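Local coordinates for OBCA, Oxalate Biosynthetic Component A (Burkholderia glumae, PDB 4NNB), which is a TIM-barrel protein with an additional N-terminal region, holding a magnesium ion and an oxaloacetate ion in its pocket, at residues P328-L331 with D332-D336; S360-R363 with D364-L367; L449-G452 with P453-N456; R493-W496 with E497-L501. All blocks are in the same frame, centred on the assembly; numbering follows the deposited sequence.

Contact 1 (P328-L331 with D332-D336); sequences PDFL and DAQFD
Pro328-Leu331 and Asp332-Phe335 are successive parts of helix 328-341, joined by four i-to-i+4 hydrogen bonds that run from Asp332 N to Pro328 O (3.0 Å) through to Phe335 N and Leu331 O (2.9 Å), the last nearly straight at 177°. On one flank, Gln334 lies over a face of the Phe330 ring. Its CG makes a CH-pi contact 3.6 Å from the ring centroid, displaced toward the rim. A bend at chi2 (-61°) folds the Gln334 chain so that its amide lies only 17° from parallel to the ring, with CD 3.4 Å from Phe330 CZ. The amide's rotation is fixed from helix 291-294, where Arg293 donates to OE1 and the carbonyl of Arg292 receives NE2. Phe335 meets Leu331 differently: CD2, at the ring edge, comes within 3.3 Å of Leu331 O, close to the ring plane. On the outer side, Asp332 rests its CB against Asp329 O at 3.5 Å and carries its carboxylate off to a salt bridge with Arg365. Asp329 OD1 takes a weak bond from Phe330 N, while OD2 pairs with Arg288. Leu331 and Phe335 both turn inward onto Leu311 of strand 308-311, as expected of an amphipathic helix in the beta-alpha-beta crossover that links parallel barrel strands 308-311 and 344-349.

Contact 2 (S360-R363 with D364-L367); sequences SLYR and DRLL
Tyr362 O and Arg363 O accept the first direct i-to-i+4 bonds of helix 363-368, from Leu366 N and Leu367 N, each at 3.0 Å. Tyr362, the N-cap residue, is third in the type I turn Ser360-Arg363, which leads into the helix. For the two carbonyls just before, water stands in for the direct bond. Water 1 donates to Ser360 O and accepts from Asp364 N (2.9 Å), and water 2 does the same between Leu361 O and Arg365 N. The amides at the helix start are satisfied in this way.

Among the side chains, Leu367 CD1 sits over one face of the Arg363 guanidinium, toward its rim, 4.0 Å from NH1. Arg363 gets there with an extended chain, CG anti to N (chi1 173°), and NE is held by Ser440 O. The aliphatic part of Arg365 passes the edge of the Tyr362 ring, CD lying 4.4 Å from CD2.

Arg363 NH1 and Asp364 OD1 are 4.1 Å apart, beyond a salt bridge, with their planes 56° apart.

Tyr362 packs on Pro328 and Leu331 of helix 328-341, and Leu366 touches Phe335 of that helix, Ala358 of helix 352-359 and Phe441, in the loop just ahead of strand 444-449.

Contact 3 (L449-G452 with P453-N456); sequences LLPG and PMQN
Leu450 O is gripped by the side chain of Gln455, whose NE2 donates to it at 2.9 Å with an N-H...O angle of 153°. The carbonyl oxygen lies close to the amide plane of Gln455, 15° out of it, though the bond itself is somewhat bent. Beyond CG the glutamine chain is fully extended (chi2 -180°), and it is this straight run that carries the amide back alongside Gly452 to the end of the strand. Two backbone bonds wind the chain tighter than an alpha helix: Met454 N to Pro451 O at 2.9 Å, and Gln455 N to Gly452 O at 3.0 Å. In the second, the donor stands above the carbonyl plane rather than on a lone pair. These i-to-i+3 bonds mark a 3-10 turn in the loop that carries barrel strand 444-449 over to helix 458-465, at the C-terminal end of the parallel strands. Gly452 also makes a backbone hydrogen bond with Asp476, next in sequence to the magnesium ligand Glu475. The apolar contacts gather around Met454. Its SD lies 4.1 Å from Pro451 CD, the two side chains running side by side in the same direction. Leu450 instead crosses the methionine at about a right angle, with CD2 4.2 Å from Met454 CE. Against the backbone, Leu450 CD1 makes a van der Waals approach to Met454 O at 3.6 Å. Leu450 also touches Ala379 and Leu457, while Pro451 leans on Val381.

Contact 4 (R493-W496 with E497-L501); sequences RGTW and EQVSL
Two torsions set up this helix start: Glu497, with chi1 at -177° and an extended chain, reaches back to Arg493, while Trp496 holds CG between its own N and carbonyl carbon (chi1 66°), laying the indole over the backbone and CB of Glu497. Helix 495-507 begins here, with Gly494 as N-cap. Glu497 stands at the N3 position, but it binds the residue before the cap, so this is not the classical capping box. Arg493 N donates to Glu497 OE2 at 2.8 Å and 173°, arriving on the anti side of the carboxylate and tilted out of its plane. The other oxygen, OE1, forms a salt bridge with Arg490, so the carboxylate is held at both ends. Gly494 O receives only weak bonds, from Glu497 N at 3.1 Å and Gln498 N at 3.4 Å; regular helical bonding begins with Val499 N to Thr495 O at 2.9 Å. Over the indole face, Glu497 CB makes a CH-pi contact with the six-membered ring, almost on its normal and 4.0 Å from Trp496 CZ3. Arg214 adds a cation-pi interaction with Trp496, and Glu211 of the same helix, 205-217, accepts from Trp496 N. Leu474 N bonds Thr495 OG1, and the threonine methyl turns to the helix flank that packs on Ala10 of strand 5-10, where Thr495 CG2 meets Val499 CG2 at 4.0 Å.

Overall arrangement
Along the chain the contacts come in numerical order, each closing before the next opens, and in space they form two pairs. Contacts 1 and 2, with centres 12 Å apart, touch: helices 328-341 and 363-368 pack together on one side of the barrel, flanking strand 344-349 in sequence. Contacts 3 and 4 have centres 14 Å apart and do not touch, their nearest atoms being about 5 Å apart; they follow strand 444-449 and begin helix 495-507. The two pairs lie 30 to 35 Å apart, centre to centre. Every contact has a side chain about 9 to 13 Å from the oxaloacetate ion, though none of their residues is among those that contact it or the magnesium ion.

Contact 1 (P328-L331 with D332-D336)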
loop_
_atom_site.group_PDB
_atom_site.type_symbol
_atom_site.label_atom_id
_atom_site.label_comp_id
_atom_site.label_asym_id
_atom_site.label_seq_id
_atom_site.Cartn_x
_atom_site.Cartn_y
_atom_site.Cartn_z
ATOM N N PRO A 328 -26.622 -6.608 -4.281
ATOM C CA PRO A 328 -27.441 -7.162 -3.195
ATOM C C PRO A 328 -27.503 -8.701 -3.153
ATOM O O PRO A 328 -27.460 -9.240 -2.052
ATOM C CB PRO A 328 -28.831 -6.580 -3.479
ATOM C CG PRO A 328 -28.549 -5.294 -4.201
ATOM C CD PRO A 328 -27.370 -5.605 -5.070
ATOM N N ASP A 329 -27.609 -9.384 -4.293
ATOM C CA ASP A 329 -27.666 -10.853 -4.272
ATOM C C ASP A 329 -26.343 -11.473 -3.813
ATOM O O ASP A 329 -26.316 -12.397 -2.985
ATOM C CB ASP A 329 -28.131 -11.447 -5.618
ATOM C CG ASP A 329 -27.227 -11.082 -6.783
ATOM O OD1 ASP A 329 -26.507 -10.061 -6.724
ATOM O OD2 ASP A 329 -27.250 -11.810 -7.790
ATOM N N PHE A 330 -25.247 -10.948 -4.342
ATOM C CA PHE A 330 -23.925 -11.333 -3.865
ATOM C C PHE A 330 -23.784 -11.123 -2.352
ATOM O O PHE A 330 -23.318 -12.011 -1.630
ATOM C CB PHE A 330 -22.863 -10.527 -4.591
ATOM C CG PHE A 330 -21.504 -10.628 -3.964
ATOM C CD1 PHE A 330 -20.813 -11.830 -3.974
ATOM C CD2 PHE A 330 -20.920 -9.521 -3.361
ATOM C CE1 PHE A 330 -19.547 -11.929 -3.405
ATOM C CE2 PHE A 330 -19.652 -9.614 -2.789
ATOM C CZ PHE A 330 -18.968 -10.816 -2.817
ATOM N N LEU A 331 -24.192 -9.953 -1.872
ATOM C CA LEU A 331 -24.056 -9.643 -0.448
ATOM C C LEU A 331 -24.902 -10.550 0.441
ATOM O O LEU A 331 -24.472 -10.936 1.538
ATOM C CB LEU A 331 -24.344 -8.163 -0.178
ATOM C CG LEU A 331 -23.245 -7.241 -0.715
ATOM C CD1 LEU A 331 -23.729 -5.788 -0.816
ATOM C CD2 LEU A 331 -22.000 -7.342 0.168
ATOM N N ASP A 332 -26.091 -10.911 -0.030
ATOM C CA ASP A 332 -26.928 -11.871 0.700
ATOM C C ASP A 332 -26.170 -13.182 0.914
ATOM O O ASP A 332 -26.183 -13.753 2.016
ATOM C CB ASP A 332 -28.247 -12.127 -0.040
ATOM C CG ASP A 332 -29.147 -13.121 0.690
ATOM O OD1 ASP A 332 -29.574 -12.822 1.823
ATOM O OD2 ASP A 332 -29.434 -14.203 0.133
ATOM N N ALA A 333 -25.504 -13.639 -0.142
ATOM C CA ALA A 333 -24.697 -14.854 -0.099
ATOM C C ALA A 333 -23.475 -14.708 0.831
ATOM O O ALA A 333 -23.175 -15.620 1.613
ATOM C CB ALA A 333 -24.257 -15.245 -1.514
ATOM N N GLN A 334 -22.759 -13.587 0.725
ATOM C CA GLN A 334 -21.639 -13.308 1.639
ATOM C C GLN A 334 -22.064 -13.390 3.096
ATOM O O GLN A 334 -21.479 -14.151 3.876
ATOM C CB GLN A 334 -21.021 -11.921 1.375
ATOM C CG GLN A 334 -20.280 -11.804 0.054
ATOM C CD GLN A 334 -19.080 -12.756 -0.080
ATOM O OE1 GLN A 334 -19.233 -13.908 -0.490
ATOM N NE2 GLN A 334 -17.877 -12.258 0.234
ATOM N N PHE A 335 -23.063 -12.594 3.471
ATOM C CA PHE A 335 -23.502 -12.558 4.861
ATOM C C PHE A 335 -23.908 -13.946 5.349
ATOM O O PHE A 335 -23.532 -14.338 6.457
ATOM C CB PHE A 335 -24.652 -11.565 5.072
ATOM C CG PHE A 335 -24.206 -10.138 5.301
ATOM C CD1 PHE A 335 -23.669 -9.758 6.513
ATOM C CD2 PHE A 335 -24.367 -9.174 4.309
ATOM C CE1 PHE A 335 -23.264 -8.441 6.740
ATOM C CE2 PHE A 335 -23.975 -7.854 4.526
ATOM C CZ PHE A 335 -23.415 -7.490 5.746
ATOM N N ASP A 336 -24.670 -14.680 4.533
ATOM C CA ASP A 336 -25.066 -16.057 4.874
ATOM C C ASP A 336 -23.825 -16.884 5.186
ATOM O O ASP A 336 -23.787 -17.650 6.145
ATOM C CB ASP A 336 -25.787 -16.717 3.696
ATOM C CG ASP A 336 -27.292 -16.526 3.743
ATOM O OD1 ASP A 336 -27.765 -15.838 4.672
ATOM O OD2 ASP A 336 -27.993 -17.058 2.841
#

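Contact 2 (S360-R363 with D364-L367)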
loop_
_atom_site.group_PDB
_atom_site.type_symbol
_atom_site.label_atom_id
_atom_site.label_comp_id
_atom_site.label_asym_id
_atom_site.label_seq_id
_atom_site.Cartn_x
_atom_site.Cartn_y
_atom_site.Cartn_z
ATOM N N SER A 360 -28.833 0.826 7.412
ATOM C CA SER A 360 -30.253 0.614 7.120
ATOM C C SER A 360 -30.526 -0.828 6.719
ATOM O O SER A 360 -30.722 -1.693 7.570
ATOM C CB SER A 360 -30.750 1.604 6.055
ATOM O OG SER A 360 -30.071 1.438 4.821
ATOM N N LEU A 361 -30.506 -1.091 5.420
ATOM C CA LEU A 361 -30.849 -2.413 4.907
ATOM C C LEU A 361 -30.016 -3.573 5.472
ATOM O O LEU A 361 -30.557 -4.640 5.770
ATOM C CB LEU A 361 -30.764 -2.420 3.383
ATOM C CG LEU A 361 -31.385 -3.643 2.718
ATOM C CD1 LEU A 361 -32.903 -3.560 2.796
ATOM C CD2 LEU A 361 -30.921 -3.725 1.281
ATOM N N TYR A 362 -28.711 -3.376 5.631
ATOM C CA TYR A 362 -27.861 -4.478 6.060
ATOM C C TYR A 362 -27.636 -4.516 7.562
ATOM O O TYR A 362 -26.852 -5.327 8.052
ATOM C CB TYR A 362 -26.516 -4.436 5.331
ATOM C CG TYR A 362 -26.631 -4.608 3.830
ATOM C CD1 TYR A 362 -26.626 -3.506 2.984
ATOM C CD2 TYR A 362 -26.733 -5.870 3.257
ATOM C CE1 TYR A 362 -26.725 -3.651 1.605
ATOM C CE2 TYR A 362 -26.836 -6.024 1.871
ATOM C CZ TYR A 362 -26.837 -4.915 1.061
ATOM O OH TYR A 362 -26.939 -5.059 -0.310
ATOM N N ARG A 363 -28.339 -3.665 8.299
ATOM C CA ARG A 363 -28.055 -3.526 9.730
ATOM C C ARG A 363 -28.303 -4.813 10.501
ATOM O O ARG A 363 -27.458 -5.240 11.294
ATOM C CB ARG A 363 -28.836 -2.356 10.339
ATOM C CG ARG A 363 -28.735 -2.258 11.851
ATOM C CD ARG A 363 -29.386 -0.977 12.356
ATOM N NE ARG A 363 -29.124 -0.760 13.780
ATOM C CZ ARG A 363 -29.870 -1.254 14.764
ATOM N NH1 ARG A 363 -30.931 -2.005 14.487
ATOM N NH2 ARG A 363 -29.551 -0.998 16.030
ATOM N N ASP A 364 -29.446 -5.446 10.270
ATOM C CA ASP A 364 -29.759 -6.675 11.003
ATOM C C ASP A 364 -28.789 -7.807 10.660
ATOM O O ASP A 364 -28.431 -8.602 11.531
ATOM C CB ASP A 364 -31.208 -7.124 10.752
ATOM C CG ASP A 364 -32.228 -6.276 11.499
ATOM O OD1 ASP A 364 -31.829 -5.397 12.293
ATOM O OD2 ASP A 364 -33.438 -6.502 11.294
ATOM N N ARG A 365 -28.366 -7.881 9.397
ATOM C CA ARG A 365 -27.398 -8.901 8.978
ATOM C C ARG A 365 -26.045 -8.689 9.660
ATOM O O ARG A 365 -25.388 -9.647 10.062
ATOM C CB ARG A 365 -27.231 -8.923 7.445
ATOM C CG ARG A 365 -28.285 -9.777 6.695
ATOM C CD ARG A 365 -28.179 -9.552 5.192
ATOM N NE ARG A 365 -28.981 -10.495 4.394
ATOM C CZ ARG A 365 -30.264 -10.314 4.089
ATOM N NH1 ARG A 365 -30.921 -9.238 4.520
ATOM N NH2 ARG A 365 -30.898 -11.209 3.348
ATOM N N LEU A 366 -25.640 -7.430 9.791
ATOM C CA LEU A 366 -24.393 -7.096 10.482
ATOM C C LEU A 366 -24.487 -7.430 11.965
ATOM O O LEU A 366 -23.504 -7.838 12.589
ATOM C CB LEU A 366 -24.051 -5.615 10.281
ATOM C CG LEU A 366 -23.417 -5.304 8.920
ATOM C CD1 LEU A 366 -23.498 -3.826 8.628
ATOM C CD2 LEU A 366 -21.972 -5.796 8.880
ATOM N N LEU A 367 -25.673 -7.272 12.538
ATOM C CA LEU A 367 -25.839 -7.617 13.947
ATOM C C LEU A 367 -25.731 -9.120 14.108
ATOM O O LEU A 367 -25.113 -9.613 15.050
ATOM C CB LEU A 367 -27.171 -7.110 14.500
ATOM C CG LEU A 367 -27.297 -5.595 14.648
ATOM C CD1 LEU A 367 -28.667 -5.241 15.216
ATOM C CD2 LEU A 367 -26.190 -5.040 15.524
HETATM O O HOH W 1 -31.651 -4.228 8.776
HETATM O O HOH W 2 -30.135 -7.007 7.315
#

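Contact 3 (L449-G452 with P453-N456)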
loop_
_atom_site.group_PDB
_atom_site.type_symbol
_atom_site.label_atom_id
_atom_site.label_comp_id
_atom_site.label_asym_id
_atom_site.label_seq_id
_atom_site.Cartn_x
_atom_site.Cartn_y
_atom_site.Cartn_z
ATOM N N LEU A 449 -7.938 4.318 8.115
ATOM C CA LEU A 449 -6.716 4.293 7.328
ATOM C C LEU A 449 -6.647 5.592 6.575
ATOM O O LEU A 449 -7.672 6.264 6.383
ATOM C CB LEU A 449 -6.700 3.113 6.341
ATOM C CG LEU A 449 -7.653 3.131 5.143
ATOM C CD1 LEU A 449 -7.082 3.882 3.942
ATOM C CD2 LEU A 449 -8.017 1.695 4.751
ATOM N N LEU A 450 -5.446 5.931 6.119
ATOM C CA LEU A 450 -5.254 7.055 5.211
ATOM C C LEU A 450 -4.198 6.710 4.163
ATOM O O LEU A 450 -3.268 5.954 4.452
ATOM C CB LEU A 450 -4.826 8.307 5.985
ATOM C CG LEU A 450 -5.884 9.075 6.786
ATOM C CD1 LEU A 450 -5.213 10.112 7.685
ATOM C CD2 LEU A 450 -6.845 9.759 5.844
ATOM N N PRO A 451 -4.332 7.261 2.943
ATOM C CA PRO A 451 -3.296 7.009 1.931
ATOM C C PRO A 451 -1.974 7.605 2.406
ATOM O O PRO A 451 -1.995 8.596 3.145
ATOM C CB PRO A 451 -3.793 7.770 0.695
ATOM C CG PRO A 451 -5.209 8.193 0.997
ATOM C CD PRO A 451 -5.323 8.254 2.497
ATOM N N GLY A 452 -0.859 6.997 2.008
ATOM C CA GLY A 452 0.477 7.452 2.394
ATOM C C GLY A 452 0.683 8.948 2.598
ATOM O O GLY A 452 1.056 9.366 3.693
ATOM N N PRO A 453 0.421 9.762 1.563
ATOM C CA PRO A 453 0.733 11.198 1.634
ATOM C C PRO A 453 -0.091 11.989 2.654
ATOM O O PRO A 453 0.249 13.137 2.928
ATOM C CB PRO A 453 0.419 11.688 0.218
ATOM C CG PRO A 453 0.549 10.471 -0.650
ATOM C CD PRO A 453 0.004 9.363 0.202
ATOM N N MET A 454 -1.148 11.392 3.202
ATOM C CA MET A 454 -1.980 12.055 4.205
ATOM C C MET A 454 -1.744 11.507 5.607
ATOM O O MET A 454 -2.372 11.958 6.572
ATOM C CB MET A 454 -3.472 11.886 3.858
ATOM C CG MET A 454 -3.889 12.547 2.572
ATOM S SD MET A 454 -5.649 12.340 2.162
ATOM C CE MET A 454 -6.404 13.223 3.536
ATOM N N GLN A 455 -0.840 10.540 5.735
ATOM C CA GLN A 455 -0.743 9.790 6.987
ATOM C C GLN A 455 -0.240 10.553 8.216
ATOM O O GLN A 455 -0.354 10.051 9.325
ATOM C CB GLN A 455 0.031 8.478 6.795
ATOM C CG GLN A 455 -0.805 7.395 6.085
ATOM C CD GLN A 455 -0.051 6.097 5.903
ATOM O OE1 GLN A 455 1.158 6.029 6.127
ATOM N NE2 GLN A 455 -0.757 5.056 5.496
ATOM N N ASN A 456 0.294 11.759 8.041
ATOM C CA ASN A 456 0.686 12.542 9.221
ATOM C C ASN A 456 -0.538 12.919 10.057
ATOM O O ASN A 456 -0.419 13.283 11.215
ATOM C CB ASN A 456 1.490 13.792 8.843
ATOM C CG ASN A 456 2.866 13.460 8.276
ATOM O OD1 ASN A 456 3.392 12.376 8.503
ATOM N ND2 ASN A 456 3.447 14.397 7.531
#

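Contact 4 (R493-W496 with E497-L501)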
loop_
_atom_site.group_PDB
_atom_site.type_symbol
_atom_site.label_atom_id
_atom_site.label_comp_id
_atom_site.label_asym_id
_atom_site.label_seq_id
_atom_site.Cartn_x
_atom_site.Cartn_y
_atom_site.Cartn_z
ATOM N N ARG A 493 10.880 0.236 5.367
ATOM C CA ARG A 493 11.568 -1.045 5.249
ATOM C C ARG A 493 10.575 -2.212 5.261
ATOM O O ARG A 493 10.934 -3.359 4.985
ATOM C CB ARG A 493 12.572 -1.213 6.389
ATOM C CG ARG A 493 13.698 -0.189 6.382
ATOM C CD ARG A 493 15.029 -0.884 6.490
ATOM N NE ARG A 493 15.372 -1.548 5.233
ATOM C CZ ARG A 493 16.092 -2.661 5.155
ATOM N NH1 ARG A 493 16.529 -3.239 6.263
ATOM N NH2 ARG A 493 16.372 -3.196 3.973
ATOM N N GLY A 494 9.325 -1.916 5.596
ATOM C CA GLY A 494 8.303 -2.937 5.684
ATOM C C GLY A 494 7.080 -2.389 6.391
ATOM O O GLY A 494 7.131 -1.310 6.992
ATOM N N THR A 495 5.968 -3.113 6.293
ATOM C CA THR A 495 4.787 -2.761 7.067
ATOM C C THR A 495 5.118 -2.774 8.559
ATOM O O THR A 495 4.665 -1.909 9.302
ATOM C CB THR A 495 3.596 -3.708 6.748
ATOM O OG1 THR A 495 3.155 -3.459 5.397
ATOM C CG2 THR A 495 2.450 -3.462 7.698
ATOM N N TRP A 496 5.930 -3.731 8.996
ATOM C CA TRP A 496 6.309 -3.783 10.411
ATOM C C TRP A 496 6.924 -2.454 10.886
ATOM O O TRP A 496 6.723 -2.041 12.030
ATOM C CB TRP A 496 7.277 -4.941 10.673
ATOM C CG TRP A 496 8.598 -4.755 9.996
ATOM C CD1 TRP A 496 8.979 -5.257 8.781
ATOM C CD2 TRP A 496 9.718 -4.004 10.493
ATOM N NE1 TRP A 496 10.265 -4.857 8.492
ATOM C CE2 TRP A 496 10.739 -4.092 9.527
ATOM C CE3 TRP A 496 9.949 -3.265 11.658
ATOM C CZ2 TRP A 496 11.976 -3.459 9.690
ATOM C CZ3 TRP A 496 11.180 -2.637 11.817
ATOM C CH2 TRP A 496 12.174 -2.741 10.843
ATOM N N GLU A 497 7.657 -1.776 10.009
ATOM C CA GLU A 497 8.278 -0.516 10.412
ATOM C C GLU A 497 7.217 0.562 10.617
ATOM O O GLU A 497 7.272 1.323 11.589
ATOM C CB GLU A 497 9.352 -0.059 9.416
ATOM C CG GLU A 497 10.049 1.221 9.878
ATOM C CD GLU A 497 11.225 1.596 9.015
ATOM O OE1 GLU A 497 12.297 1.870 9.578
ATOM O OE2 GLU A 497 11.075 1.631 7.770
ATOM N N GLN A 498 6.237 0.604 9.716
ATOM C CA GLN A 498 5.118 1.533 9.848
ATOM C C GLN A 498 4.306 1.253 11.101
ATOM O O GLN A 498 3.860 2.184 11.772
ATOM C CB GLN A 498 4.246 1.495 8.583
ATOM C CG GLN A 498 5.050 1.889 7.331
ATOM C CD GLN A 498 4.352 1.539 6.026
ATOM O OE1 GLN A 498 3.669 0.512 5.924
ATOM N NE2 GLN A 498 4.516 2.394 5.023
ATOM N N VAL A 499 4.142 -0.028 11.423
ATOM C CA VAL A 499 3.484 -0.435 12.659
ATOM C C VAL A 499 4.239 0.076 13.907
ATOM O O VAL A 499 3.617 0.628 14.819
ATOM C CB VAL A 499 3.319 -1.971 12.723
ATOM C CG1 VAL A 499 2.792 -2.404 14.083
ATOM C CG2 VAL A 499 2.377 -2.465 11.605
ATOM N N SER A 500 5.563 -0.110 13.937
ATOM C CA SER A 500 6.387 0.316 15.081
ATOM C C SER A 500 6.263 1.805 15.310
ATOM O O SER A 500 6.117 2.249 16.444
ATOM C CB SER A 500 7.869 -0.028 14.869
ATOM O OG SER A 500 8.052 -1.415 14.696
ATOM N N LEU A 501 6.317 2.562 14.219
ATOM C CA LEU A 501 6.263 4.014 14.272
ATOM C C LEU A 501 4.908 4.550 14.712
ATOM O O LEU A 501 4.842 5.481 15.512
ATOM C CB LEU A 501 6.666 4.616 12.927
ATOM C CG LEU A 501 8.159 4.525 12.613
ATOM C CD1 LEU A 501 8.419 4.842 11.148
ATOM C CD2 LEU A 501 8.945 5.477 13.518
#